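Local coordinates for protein BlEst2 (Bacillus licheniformis, PDB 6WPX) that probably hydrolyses ester bonds as an alpha/beta-hydrolase lipase, made in a propeptide form whose C-terminal domain has autoinhibitory effects, at residues N160-W164 / I292-E296; Q126-H131 / F187-T191; L287-F291 / N390-K394. All coordinates share one frame; numbering follows the deposited sequence.

Contact 1: N160-W164 / I292-E296; sequences NWAGW and IRGGE
W161 and W164 lie on strand 292-296, one at each end of the contact. W161 sits in a type I turn from N160 to G163, and W164 follows in the first turn of helix 163-169. No direct hydrogen bond joins the two segments.

The tight part runs from W161 to the ring of W164. The carbonyl O of W161 meets G294 CA at 3.2 Å, a CA-H...O contact that is almost straight at the hydrogen (170°). G294 has no side chain between this oxygen and the strand. Over one face of the indole, R293 CD lies 3.7 Å from the centroid of the W161 six-membered ring. The R293 chain bends at chi2 (-69°), which carries its guanidinium alongside the indole, with the planes only 19° apart. R293 NH1 donates a hydrogen bond to I292 O (2.8 Å) and also forms a salt bridge with D452. W161 NE1 is hydrogen-bonded to D452 as well. At the root of the indole, W161 CB touches I292 CG2 at 3.7 Å. G295 CA packs over the W164 six-membered ring, 3.8 Å from its centroid.

The open side is at E296, which is exposed. Its side chain crosses W164 at about a right angle, with CG and CD both against W164 CD1. A water links the two segments here, donating to W164 O at 2.8 Å and to E296 OE2 at 3.2 Å.

Aromatic rings thus pack on a glycine-containing strand. Strand 290-297 is the outermost counted in its antiparallel sheet, where R293 and G295 pair with strand 377-386.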
ATOM      1  N   ASN A 160       7.366 -11.934  -6.995  1.00 16.16           N
ATOM      2  CA  ASN A 160       8.415 -12.948  -7.000  1.00 16.39           C
ATOM      3  C   ASN A 160       9.647 -12.576  -6.197  1.00 18.56           C
ATOM      4  O   ASN A 160      10.064 -13.375  -5.379  1.00 19.88           O
ATOM      5  CB  ASN A 160       8.803 -13.328  -8.446  1.00 14.33           C
ATOM      6  CG  ASN A 160       7.738 -14.163  -9.097  1.00 32.15           C
ATOM      7  OD1 ASN A 160       6.651 -13.675  -9.391  1.00 27.49           O
ATOM      8  ND2 ASN A 160       8.007 -15.440  -9.296  1.00 17.82           N
ATOM      9  N   TRP A 161      10.235 -11.399  -6.429  1.00 14.30           N
ATOM     10  CA  TRP A 161      11.468 -11.039  -5.702  1.00 15.01           C
ATOM     11  C   TRP A 161      11.280 -10.930  -4.199  1.00 18.76           C
ATOM     12  O   TRP A 161      12.225 -11.180  -3.471  1.00 17.78           O
ATOM     13  CB  TRP A 161      12.133  -9.770  -6.251  1.00 13.19           C
ATOM     14  CG  TRP A 161      12.679  -9.885  -7.649  1.00 13.43           C
ATOM     15  CD1 TRP A 161      12.358  -9.100  -8.723  1.00 15.93           C
ATOM     16  CD2 TRP A 161      13.712 -10.782  -8.101  1.00 14.42           C
ATOM     17  NE1 TRP A 161      13.087  -9.488  -9.827  1.00 16.12           N
ATOM     18  CE2 TRP A 161      13.920 -10.523  -9.474  1.00 17.92           C
ATOM     19  CE3 TRP A 161      14.437 -11.823  -7.491  1.00 16.17           C
ATOM     20  CZ2 TRP A 161      14.844 -11.238 -10.235  1.00 17.99           C
ATOM     21  CZ3 TRP A 161      15.344 -12.537  -8.252  1.00 18.64           C
ATOM     22  CH2 TRP A 161      15.541 -12.242  -9.606  1.00 19.41           C
ATOM     23  N   ALA A 162      10.059 -10.572  -3.734  1.00 15.41           N
ATOM     24  CA  ALA A 162       9.720 -10.394  -2.313  1.00 14.53           C
ATOM     25  C   ALA A 162       9.376 -11.696  -1.593  1.00 18.99           C
ATOM     26  O   ALA A 162       9.125 -11.657  -0.397  1.00 18.59           O
ATOM     27  CB  ALA A 162       8.547  -9.426  -2.188  1.00 14.87           C
ATOM     28  N   GLY A 163       9.359 -12.818  -2.321  1.00 18.57           N
ATOM     29  CA  GLY A 163       8.993 -14.142  -1.822  1.00 20.15           C
ATOM     30  C   GLY A 163       9.681 -14.573  -0.545  1.00 27.32           C
ATOM     31  O   GLY A 163       9.019 -14.952   0.434  1.00 27.82           O
ATOM     32  N   TRP A 164      11.017 -14.509  -0.543  1.00 25.06           N
ATOM     33  CA  TRP A 164      11.833 -14.911   0.599  1.00 26.33           C
ATOM     34  C   TRP A 164      11.588 -14.040   1.823  1.00 29.73           C
ATOM     35  O   TRP A 164      11.369 -14.569   2.908  1.00 30.40           O
ATOM     36  CB  TRP A 164      13.312 -14.944   0.216  1.00 26.36           C
ATOM     37  CG  TRP A 164      13.612 -15.877  -0.924  1.00 27.84           C
ATOM     38  CD1 TRP A 164      13.928 -17.199  -0.839  1.00 31.77           C
ATOM     39  CD2 TRP A 164      13.594 -15.560  -2.323  1.00 27.37           C
ATOM     40  NE1 TRP A 164      14.159 -17.716  -2.094  1.00 30.99           N
ATOM     41  CE2 TRP A 164      13.945 -16.736  -3.025  1.00 31.73           C
ATOM     42  CE3 TRP A 164      13.304 -14.396  -3.055  1.00 27.54           C
ATOM     43  CZ2 TRP A 164      14.014 -16.782  -4.422  1.00 31.43           C
ATOM     44  CZ3 TRP A 164      13.376 -14.443  -4.441  1.00 29.11           C
ATOM     45  CH2 TRP A 164      13.738 -15.618  -5.109  1.00 30.71           C
ATOM     46  N   ILE A 292      14.603  -4.107  -8.891  1.00 13.84           N
ATOM     47  CA  ILE A 292      14.348  -4.967  -7.735  1.00 13.16           C
ATOM     48  C   ILE A 292      14.985  -6.323  -7.838  1.00 16.68           C
ATOM     49  O   ILE A 292      14.893  -6.976  -8.869  1.00 16.18           O
ATOM     50  CB  ILE A 292      12.799  -5.134  -7.503  1.00 15.01           C
ATOM     51  CG1 ILE A 292      12.058  -3.794  -7.396  1.00 13.98           C
ATOM     52  CG2 ILE A 292      12.464  -6.045  -6.301  1.00 14.75           C
ATOM     53  CD1 ILE A 292      10.551  -3.919  -7.515  1.00 18.42           C
ATOM     54  N   ARG A 293      15.548  -6.790  -6.700  1.00 14.34           N
ATOM     55  CA  ARG A 293      16.062  -8.144  -6.510  1.00 14.50           C
ATOM     56  C   ARG A 293      15.644  -8.635  -5.132  1.00 16.71           C
ATOM     57  O   ARG A 293      15.245  -7.852  -4.291  1.00 17.49           O
ATOM     58  CB  ARG A 293      17.590  -8.243  -6.729  1.00 12.47           C
ATOM     59  CG  ARG A 293      18.033  -8.086  -8.194  1.00 12.92           C
ATOM     60  CD  ARG A 293      17.600  -9.267  -9.065  1.00 19.96           C
ATOM     61  NE  ARG A 293      18.030  -9.147 -10.470  1.00 19.41           N
ATOM     62  CZ  ARG A 293      17.308  -8.583 -11.432  1.00 27.69           C
ATOM     63  NH1 ARG A 293      16.148  -8.010 -11.152  1.00 18.05           N
ATOM     64  NH2 ARG A 293      17.766  -8.540 -12.673  1.00 20.53           N
ATOM     65  N   GLY A 294      15.691  -9.931  -4.938  1.00 14.77           N
ATOM     66  CA  GLY A 294      15.360 -10.562  -3.675  1.00 14.55           C
ATOM     67  C   GLY A 294      16.029 -11.912  -3.579  1.00 20.13           C
ATOM     68  O   GLY A 294      16.534 -12.438  -4.566  1.00 19.81           O
ATOM     69  N   GLY A 295      16.015 -12.485  -2.396  1.00 19.09           N
ATOM     70  CA  GLY A 295      16.635 -13.786  -2.189  1.00 17.62           C
ATOM     71  C   GLY A 295      16.931 -13.993  -0.731  1.00 21.58           C
ATOM     72  O   GLY A 295      16.321 -13.360   0.135  1.00 22.17           O
ATOM     73  N   GLU A 296      17.881 -14.853  -0.470  1.00 19.68           N
ATOM     74  CA  GLU A 296      18.356 -15.177   0.856  1.00 20.43           C
ATOM     75  C   GLU A 296      19.850 -14.983   0.853  1.00 27.93           C
ATOM     76  O   GLU A 296      20.503 -15.125  -0.194  1.00 28.20           O
ATOM     77  CB  GLU A 296      18.009 -16.628   1.208  1.00 22.68           C
ATOM     78  CG  GLU A 296      16.552 -16.774   1.630  1.00 35.76           C
ATOM     79  CD  GLU A 296      16.044 -18.191   1.853  1.00 56.15           C
ATOM     80  OE1 GLU A 296      16.697 -19.154   1.392  1.00 41.16           O
ATOM     81  OE2 GLU A 296      14.970 -18.332   2.478  1.00 56.76           O
TER
HETATM   82  O   HOH W   1      12.654 -16.789   3.960  1.00 40.16           O

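Contact 2: Q126-H131 / F187-T191; sequences QSALIH and FRDQT
T191 meets H131, I130 and Q126, and its short side chain joins the two helices. Helix segments 126-131 and 187-191 are 11.6 Å apart at their axes and run in roughly the same direction, 34° from parallel.

T191 CB is 3.7 Å from H131 NE2. Beyond it the side chain divides. OG1 accepts a hydrogen bond from H131 NE2 at 2.8 Å. This bond is nearly straight (171°) and lies in the imidazole plane. The same OG1 donates to F187 O at 2.7 Å, four residues earlier, from above the carbonyl plane. Chi1 of -54° turns OG1 toward both partners and sets it over the centre of the F187 ring. The two bonds fix the rotation of the hydroxyl. The methyl branch, CG2, is anti to the backbone N and touches I130 CD1 at 3.6 Å. It also approaches Q126 OE1.

Beside T191, R188 NH1 donates to Q126 OE1 at 2.7 Å. The donor lies in the amide carbonyl plane, on a lone pair, while the oxygen is tilted out of the guanidinium plane. A water donates to Q126 OE1 at 2.7 Å and accepts from R188 NH2 at 2.8 Å. R188 NH1 also makes a salt bridge with D192, and Q126 NE2 is hydrogen-bonded to Y243 OH. R188 NH2 also donates to H148 O, so several partners satisfy this buried pair.

Helix 121-131 follows central strand 113-118, where alpha/beta-hydrolases place the helix after the nucleophile elbow. The end of helix 181-191 packs on the C-terminal half of helix 121-131. I130 and Q126 touch strand 201-205, and F187 reaches M91 of helix 91-109.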
ATOM      1  N   GLN A 126     -16.829  -0.446   4.124  1.00 21.27           N
ATOM      2  CA  GLN A 126     -17.666  -0.506   2.918  1.00 23.49           C
ATOM      3  C   GLN A 126     -18.240  -1.855   2.741  1.00 28.74           C
ATOM      4  O   GLN A 126     -19.399  -1.960   2.369  1.00 32.02           O
ATOM      5  CB  GLN A 126     -16.885  -0.154   1.662  1.00 25.26           C
ATOM      6  CG  GLN A 126     -16.947   1.288   1.297  1.00 26.39           C
ATOM      7  CD  GLN A 126     -16.772   1.453  -0.192  1.00 36.64           C
ATOM      8  OE1 GLN A 126     -15.869   0.872  -0.791  1.00 25.63           O
ATOM      9  NE2 GLN A 126     -17.601   2.278  -0.812  1.00 29.34           N
ATOM     10  N   SER A 127     -17.432  -2.895   2.978  1.00 23.95           N
ATOM     11  CA  SER A 127     -17.892  -4.271   2.884  1.00 23.93           C
ATOM     12  C   SER A 127     -19.044  -4.484   3.869  1.00 26.41           C
ATOM     13  O   SER A 127     -20.064  -5.043   3.475  1.00 27.32           O
ATOM     14  CB  SER A 127     -16.753  -5.235   3.181  1.00 25.70           C
ATOM     15  OG  SER A 127     -17.266  -6.549   3.282  1.00 30.20           O
ATOM     16  N   ALA A 128     -18.889  -4.031   5.140  1.00 22.91           N
ATOM     17  CA  ALA A 128     -19.938  -4.159   6.154  1.00 24.40           C
ATOM     18  C   ALA A 128     -21.218  -3.519   5.650  1.00 30.13           C
ATOM     19  O   ALA A 128     -22.256  -4.170   5.645  1.00 31.67           O
ATOM     20  CB  ALA A 128     -19.516  -3.485   7.462  1.00 24.35           C
ATOM     21  N   LEU A 129     -21.140  -2.287   5.159  1.00 25.78           N
ATOM     22  CA  LEU A 129     -22.337  -1.565   4.717  1.00 26.90           C
ATOM     23  C   LEU A 129     -22.971  -2.080   3.442  1.00 30.52           C
ATOM     24  O   LEU A 129     -24.186  -2.233   3.391  1.00 29.16           O
ATOM     25  CB  LEU A 129     -22.013  -0.079   4.580  1.00 26.58           C
ATOM     26  CG  LEU A 129     -22.246   0.753   5.840  1.00 33.19           C
ATOM     27  CD1 LEU A 129     -21.286   0.408   6.926  1.00 33.17           C
ATOM     28  CD2 LEU A 129     -22.086   2.188   5.541  1.00 37.03           C
ATOM     29  N   ILE A 130     -22.155  -2.303   2.403  1.00 26.99           N
ATOM     30  CA  ILE A 130     -22.661  -2.690   1.097  1.00 28.50           C
ATOM     31  C   ILE A 130     -22.920  -4.200   0.968  1.00 31.86           C
ATOM     32  O   ILE A 130     -24.012  -4.591   0.587  1.00 31.77           O
ATOM     33  CB  ILE A 130     -21.706  -2.127   0.005  1.00 30.54           C
ATOM     34  CG1 ILE A 130     -21.813  -0.567  -0.027  1.00 29.69           C
ATOM     35  CG2 ILE A 130     -21.976  -2.778  -1.378  1.00 31.46           C
ATOM     36  CD1 ILE A 130     -20.701   0.199  -0.695  1.00 28.02           C
ATOM     37  N   HIS A 131     -21.934  -5.032   1.267  1.00 29.78           N
ATOM     38  CA  HIS A 131     -22.044  -6.477   1.096  1.00 30.56           C
ATOM     39  C   HIS A 131     -22.619  -7.206   2.325  1.00 36.14           C
ATOM     40  O   HIS A 131     -23.012  -8.366   2.210  1.00 36.92           O
ATOM     41  CB  HIS A 131     -20.692  -7.056   0.654  1.00 30.54           C
ATOM     42  CG  HIS A 131     -20.160  -6.401  -0.586  1.00 32.62           C
ATOM     43  ND1 HIS A 131     -20.814  -6.514  -1.802  1.00 34.97           N
ATOM     44  CD2 HIS A 131     -19.068  -5.622  -0.753  1.00 32.43           C
ATOM     45  CE1 HIS A 131     -20.084  -5.840  -2.673  1.00 33.36           C
ATOM     46  NE2 HIS A 131     -19.025  -5.284  -2.090  1.00 32.18           N
ATOM     47  N   PHE A 187     -12.716  -5.766  -6.266  1.00 24.14           N
ATOM     48  CA  PHE A 187     -13.581  -5.342  -5.153  1.00 24.95           C
ATOM     49  C   PHE A 187     -14.309  -4.052  -5.543  1.00 28.14           C
ATOM     50  O   PHE A 187     -15.513  -3.972  -5.355  1.00 28.21           O
ATOM     51  CB  PHE A 187     -12.795  -5.148  -3.835  1.00 25.20           C
ATOM     52  CG  PHE A 187     -13.672  -4.709  -2.677  1.00 26.21           C
ATOM     53  CD1 PHE A 187     -14.428  -5.635  -1.959  1.00 29.20           C
ATOM     54  CD2 PHE A 187     -13.779  -3.362  -2.333  1.00 25.76           C
ATOM     55  CE1 PHE A 187     -15.274  -5.218  -0.916  1.00 29.00           C
ATOM     56  CE2 PHE A 187     -14.627  -2.949  -1.302  1.00 27.84           C
ATOM     57  CZ  PHE A 187     -15.351  -3.875  -0.586  1.00 26.70           C
ATOM     58  N   ARG A 188     -13.592  -3.074  -6.143  1.00 24.15           N
ATOM     59  CA  ARG A 188     -14.177  -1.814  -6.631  1.00 23.89           C
ATOM     60  C   ARG A 188     -15.299  -2.108  -7.632  1.00 30.21           C
ATOM     61  O   ARG A 188     -16.398  -1.563  -7.509  1.00 29.91           O
ATOM     62  CB  ARG A 188     -13.101  -0.920  -7.297  1.00 19.91           C
ATOM     63  CG  ARG A 188     -12.088  -0.312  -6.322  1.00 18.69           C
ATOM     64  CD  ARG A 188     -12.463   1.090  -5.820  1.00 21.32           C
ATOM     65  NE  ARG A 188     -13.758   1.069  -5.146  1.00 21.24           N
ATOM     66  CZ  ARG A 188     -13.952   0.656  -3.901  1.00 23.95           C
ATOM     67  NH1 ARG A 188     -15.175   0.579  -3.411  1.00 17.72           N
ATOM     68  NH2 ARG A 188     -12.920   0.340  -3.127  1.00 20.62           N
ATOM     69  N   ASP A 189     -15.037  -3.015  -8.589  1.00 29.48           N
ATOM     70  CA  ASP A 189     -16.010  -3.400  -9.607  1.00 31.22           C
ATOM     71  C   ASP A 189     -17.325  -3.971  -9.021  1.00 36.25           C
ATOM     72  O   ASP A 189     -18.396  -3.650  -9.525  1.00 35.30           O
ATOM     73  CB  ASP A 189     -15.379  -4.372 -10.606  1.00 34.13           C
ATOM     74  CG  ASP A 189     -16.329  -4.762 -11.729  1.00 41.83           C
ATOM     75  OD1 ASP A 189     -16.485  -3.965 -12.677  1.00 43.09           O
ATOM     76  OD2 ASP A 189     -16.964  -5.835 -11.624  1.00 45.72           O
ATOM     77  N   GLN A 190     -17.227  -4.803  -7.964  1.00 34.14           N
ATOM     78  CA  GLN A 190     -18.347  -5.456  -7.264  1.00 34.99           C
ATOM     79  C   GLN A 190     -19.051  -4.557  -6.257  1.00 37.08           C
ATOM     80  O   GLN A 190     -20.111  -4.917  -5.746  1.00 38.70           O
ATOM     81  CB  GLN A 190     -17.814  -6.662  -6.472  1.00 36.62           C
ATOM     82  CG  GLN A 190     -17.212  -7.809  -7.296  1.00 50.41           C
ATOM     83  CD  GLN A 190     -16.939  -8.978  -6.384  1.00 76.32           C
ATOM     84  OE1 GLN A 190     -16.192  -8.873  -5.398  1.00 72.79           O
ATOM     85  NE2 GLN A 190     -17.598 -10.099  -6.648  1.00 71.25           N
ATOM     86  N   THR A 191     -18.434  -3.429  -5.903  1.00 30.91           N
ATOM     87  CA  THR A 191     -18.935  -2.549  -4.857  1.00 28.26           C
ATOM     88  C   THR A 191     -19.540  -1.236  -5.361  1.00 31.97           C
ATOM     89  O   THR A 191     -20.607  -0.834  -4.900  1.00 30.69           O
ATOM     90  CB  THR A 191     -17.779  -2.304  -3.848  1.00 31.39           C
ATOM     91  OG1 THR A 191     -17.288  -3.566  -3.397  1.00 29.35           O
ATOM     92  CG2 THR A 191     -18.182  -1.458  -2.639  1.00 25.15           C
TER
HETATM   93  O   HOH W   2     -13.264   0.209  -0.325  1.00 17.44           O

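Contact 3: L287-F291 / N390-K394; sequences LSYPF and NQQIK
S288 and N390 are the closest residues by backbone, with S288 CA and N390 CA 5.3 Å apart. The chain at 287-289 is extended and leads into strand 290-297. Segment 390-394 is helical, and its N390 O accepts the backbone hydrogen bond of K394 N at 3.0 Å. The first turn of helix 389-397 therefore faces an extended backbone, and the two segments meet without strand pairing.

One hydrogen bond crosses. N390 ND2 donates to L287 O at 2.9 Å, nearly straight at 170°. The oxygen lies in the amide plane of N390, but the donor stands well above the L287 carbonyl plane. Chi1 of 71° places the N390 amide between its own backbone N and carbonyl carbon, and from there it turns toward L287. N390 CB lies against L287 O and, a little farther, S288 CA.

Y289 carries the apolar half. I393 CG2 packs over one face of its ring, 3.8 Å from the centroid of the Y289 ring. This is a CH-pi contact. The methyl is shifted toward the rim, where I393 CG2 approaches Y289 CD2 to 3.5 Å. The helix backbone also reaches the ring: N390 O is at the edge, in the ring plane, 3.7 Å from Y289 CE2. At the phenol end, Y289 OH touches K394 CG at 3.6 Å. Only the aliphatic root of the lysine takes part, and its chain leads away from the contact. L287 and K394 are exposed, while Y289 and I393 are buried.

Helix 389-397 follows strand 377-386, the partner of strand 290-297, and F291 is backbone hydrogen-bonded to V383 there. Strand 462-473 lies alongside: Y289 touches R465 and I467, I393 touches F463, and P290 is backbone hydrogen-bonded to T466.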
ATOM      1  N   LEU A 287       4.852   8.388 -13.859  1.00 32.03           N
ATOM      2  CA  LEU A 287       5.185   7.056 -13.339  1.00 33.30           C
ATOM      3  C   LEU A 287       6.662   6.726 -13.553  1.00 35.88           C
ATOM      4  O   LEU A 287       7.168   6.873 -14.668  1.00 36.85           O
ATOM      5  CB  LEU A 287       4.256   5.956 -13.926  1.00 34.90           C
ATOM      6  CG  LEU A 287       4.536   4.450 -13.596  1.00 41.23           C
ATOM      7  CD1 LEU A 287       4.460   4.136 -12.093  1.00 41.69           C
ATOM      8  CD2 LEU A 287       3.524   3.560 -14.273  1.00 46.12           C
ATOM      9  N   SER A 288       7.354   6.341 -12.465  1.00 27.71           N
ATOM     10  CA  SER A 288       8.773   5.957 -12.440  1.00 26.08           C
ATOM     11  C   SER A 288       8.851   4.476 -12.144  1.00 27.51           C
ATOM     12  O   SER A 288       7.859   3.888 -11.709  1.00 23.47           O
ATOM     13  CB  SER A 288       9.521   6.724 -11.355  1.00 29.50           C
ATOM     14  OG  SER A 288       9.562   8.100 -11.692  1.00 43.10           O
ATOM     15  N   TYR A 289      10.042   3.877 -12.328  1.00 22.35           N
ATOM     16  CA  TYR A 289      10.204   2.456 -12.150  1.00 20.62           C
ATOM     17  C   TYR A 289      11.377   2.138 -11.291  1.00 20.60           C
ATOM     18  O   TYR A 289      12.397   2.836 -11.357  1.00 18.60           O
ATOM     19  CB  TYR A 289      10.358   1.774 -13.520  1.00 22.18           C
ATOM     20  CG  TYR A 289       9.199   2.049 -14.449  1.00 26.34           C
ATOM     21  CD1 TYR A 289       8.028   1.297 -14.377  1.00 28.66           C
ATOM     22  CD2 TYR A 289       9.241   3.107 -15.356  1.00 27.77           C
ATOM     23  CE1 TYR A 289       6.957   1.545 -15.239  1.00 29.48           C
ATOM     24  CE2 TYR A 289       8.152   3.402 -16.172  1.00 29.35           C
ATOM     25  CZ  TYR A 289       7.028   2.596 -16.139  1.00 37.51           C
ATOM     26  OH  TYR A 289       5.978   2.862 -16.987  1.00 44.19           O
ATOM     27  N   PRO A 290      11.271   1.065 -10.480  1.00 15.50           N
ATOM     28  CA  PRO A 290      12.424   0.689  -9.651  1.00 13.76           C
ATOM     29  C   PRO A 290      13.255  -0.382 -10.361  1.00 16.88           C
ATOM     30  O   PRO A 290      12.910  -0.828 -11.441  1.00 15.17           O
ATOM     31  CB  PRO A 290      11.745   0.081  -8.417  1.00 14.86           C
ATOM     32  CG  PRO A 290      10.537  -0.652  -9.000  1.00 18.84           C
ATOM     33  CD  PRO A 290      10.123   0.146 -10.253  1.00 14.82           C
ATOM     34  N   PHE A 291      14.301  -0.835  -9.695  1.00 15.40           N
ATOM     35  CA  PHE A 291      15.080  -2.020 -10.023  1.00 14.84           C
ATOM     36  C   PHE A 291      14.965  -2.828  -8.753  1.00 16.03           C
ATOM     37  O   PHE A 291      15.175  -2.288  -7.652  1.00 16.07           O
ATOM     38  CB  PHE A 291      16.557  -1.733 -10.358  1.00 16.37           C
ATOM     39  CG  PHE A 291      17.328  -3.029 -10.514  1.00 17.42           C
ATOM     40  CD1 PHE A 291      17.164  -3.825 -11.645  1.00 19.62           C
ATOM     41  CD2 PHE A 291      18.193  -3.470  -9.517  1.00 16.82           C
ATOM     42  CE1 PHE A 291      17.886  -5.007 -11.798  1.00 20.44           C
ATOM     43  CE2 PHE A 291      18.919  -4.652  -9.672  1.00 20.36           C
ATOM     44  CZ  PHE A 291      18.759  -5.416 -10.811  1.00 19.22           C
ATOM     45  N   ASN A 390      12.288   7.177 -17.523  1.00 34.11           N
ATOM     46  CA  ASN A 390      10.928   6.651 -17.215  1.00 33.56           C
ATOM     47  C   ASN A 390      10.012   6.748 -18.441  1.00 38.03           C
ATOM     48  O   ASN A 390       9.288   5.815 -18.683  1.00 36.62           O
ATOM     49  CB  ASN A 390      10.335   7.271 -15.938  1.00 30.75           C
ATOM     50  CG  ASN A 390       9.940   8.731 -16.059  1.00 53.59           C
ATOM     51  OD1 ASN A 390      10.702   9.548 -16.573  1.00 48.58           O
ATOM     52  ND2 ASN A 390       8.737   9.061 -15.638  1.00 42.66           N
ATOM     53  N   GLN A 391      10.048   7.874 -19.154  1.00 37.22           N
ATOM     54  CA  GLN A 391       9.194   8.125 -20.341  1.00 38.77           C
ATOM     55  C   GLN A 391       9.477   7.053 -21.390  1.00 43.75           C
ATOM     56  O   GLN A 391       8.538   6.504 -21.939  1.00 45.29           O
ATOM     57  CB  GLN A 391       9.465   9.525 -20.879  1.00 41.84           C
ATOM     58  CG  GLN A 391       8.583  10.599 -20.257  1.00 57.40           C
ATOM     59  CD  GLN A 391       9.247  11.271 -19.080  1.00 76.11           C
ATOM     60  OE1 GLN A 391      10.383  11.734 -19.164  1.00 72.19           O
ATOM     61  NE2 GLN A 391       8.536  11.330 -17.967  1.00 67.22           N
ATOM     62  N   GLN A 392      10.751   6.737 -21.578  1.00 38.66           N
ATOM     63  CA  GLN A 392      11.194   5.760 -22.577  1.00 37.97           C
ATOM     64  C   GLN A 392      10.784   4.352 -22.201  1.00 40.28           C
ATOM     65  O   GLN A 392      10.413   3.586 -23.091  1.00 39.69           O
ATOM     66  CB  GLN A 392      12.701   5.868 -22.841  1.00 39.50           C
ATOM     67  CG  GLN A 392      13.156   7.259 -23.336  1.00 49.07           C
ATOM     68  CD  GLN A 392      12.339   7.835 -24.490  1.00 60.21           C
ATOM     69  OE1 GLN A 392      12.076   7.179 -25.505  1.00 51.20           O
ATOM     70  NE2 GLN A 392      11.917   9.083 -24.352  1.00 51.27           N
ATOM     71  N   ILE A 393      10.841   4.020 -20.883  1.00 34.51           N
ATOM     72  CA  ILE A 393      10.407   2.730 -20.320  1.00 33.42           C
ATOM     73  C   ILE A 393       8.920   2.570 -20.651  1.00 38.78           C
ATOM     74  O   ILE A 393       8.559   1.600 -21.310  1.00 37.21           O
ATOM     75  CB  ILE A 393      10.665   2.597 -18.775  1.00 33.73           C
ATOM     76  CG1 ILE A 393      12.142   2.859 -18.383  1.00 33.19           C
ATOM     77  CG2 ILE A 393      10.167   1.238 -18.222  1.00 33.40           C
ATOM     78  CD1 ILE A 393      13.181   1.818 -18.833  1.00 33.60           C
ATOM     79  N   LYS A 394       8.078   3.557 -20.242  1.00 37.78           N
ATOM     80  CA  LYS A 394       6.640   3.552 -20.514  1.00 39.70           C
ATOM     81  C   LYS A 394       6.367   3.326 -22.012  1.00 50.00           C
ATOM     82  O   LYS A 394       5.576   2.445 -22.346  1.00 50.43           O
ATOM     83  CB  LYS A 394       5.987   4.846 -20.032  1.00 42.98           C
ATOM     84  CG  LYS A 394       4.508   4.697 -19.715  1.00 57.79           C
ATOM     85  CD  LYS A 394       3.892   6.038 -19.327  1.00 68.28           C
ATOM     86  CE  LYS A 394       2.396   5.968 -19.126  1.00 79.73           C
ATOM     87  NZ  LYS A 394       1.656   5.846 -20.413  1.00 90.89           N
TER

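Overall arrangement
Contact 3 uses the lead-in to strand 290-297 and contact 1 the strand itself, so their segments adjoin in sequence. Their centres are about 20 Å apart. Both are partly buried and rely on aromatic faces: tryptophans over a glycine-containing backbone in contact 1, an isoleucine methyl over a tyrosine face in contact 3. Contact 3 adds one direct hydrogen bond, whereas contact 1 has no direct one, only a water-mediated link. Contact 2 is the buried one and the most polar, with two side-chain hydrogen bonds between helices of the alpha/beta-hydrolase part. It lies about 33 Å, centre to centre, from either of the others. Contact 1 ties residues 160-164 to the later beta-rich part of the chain.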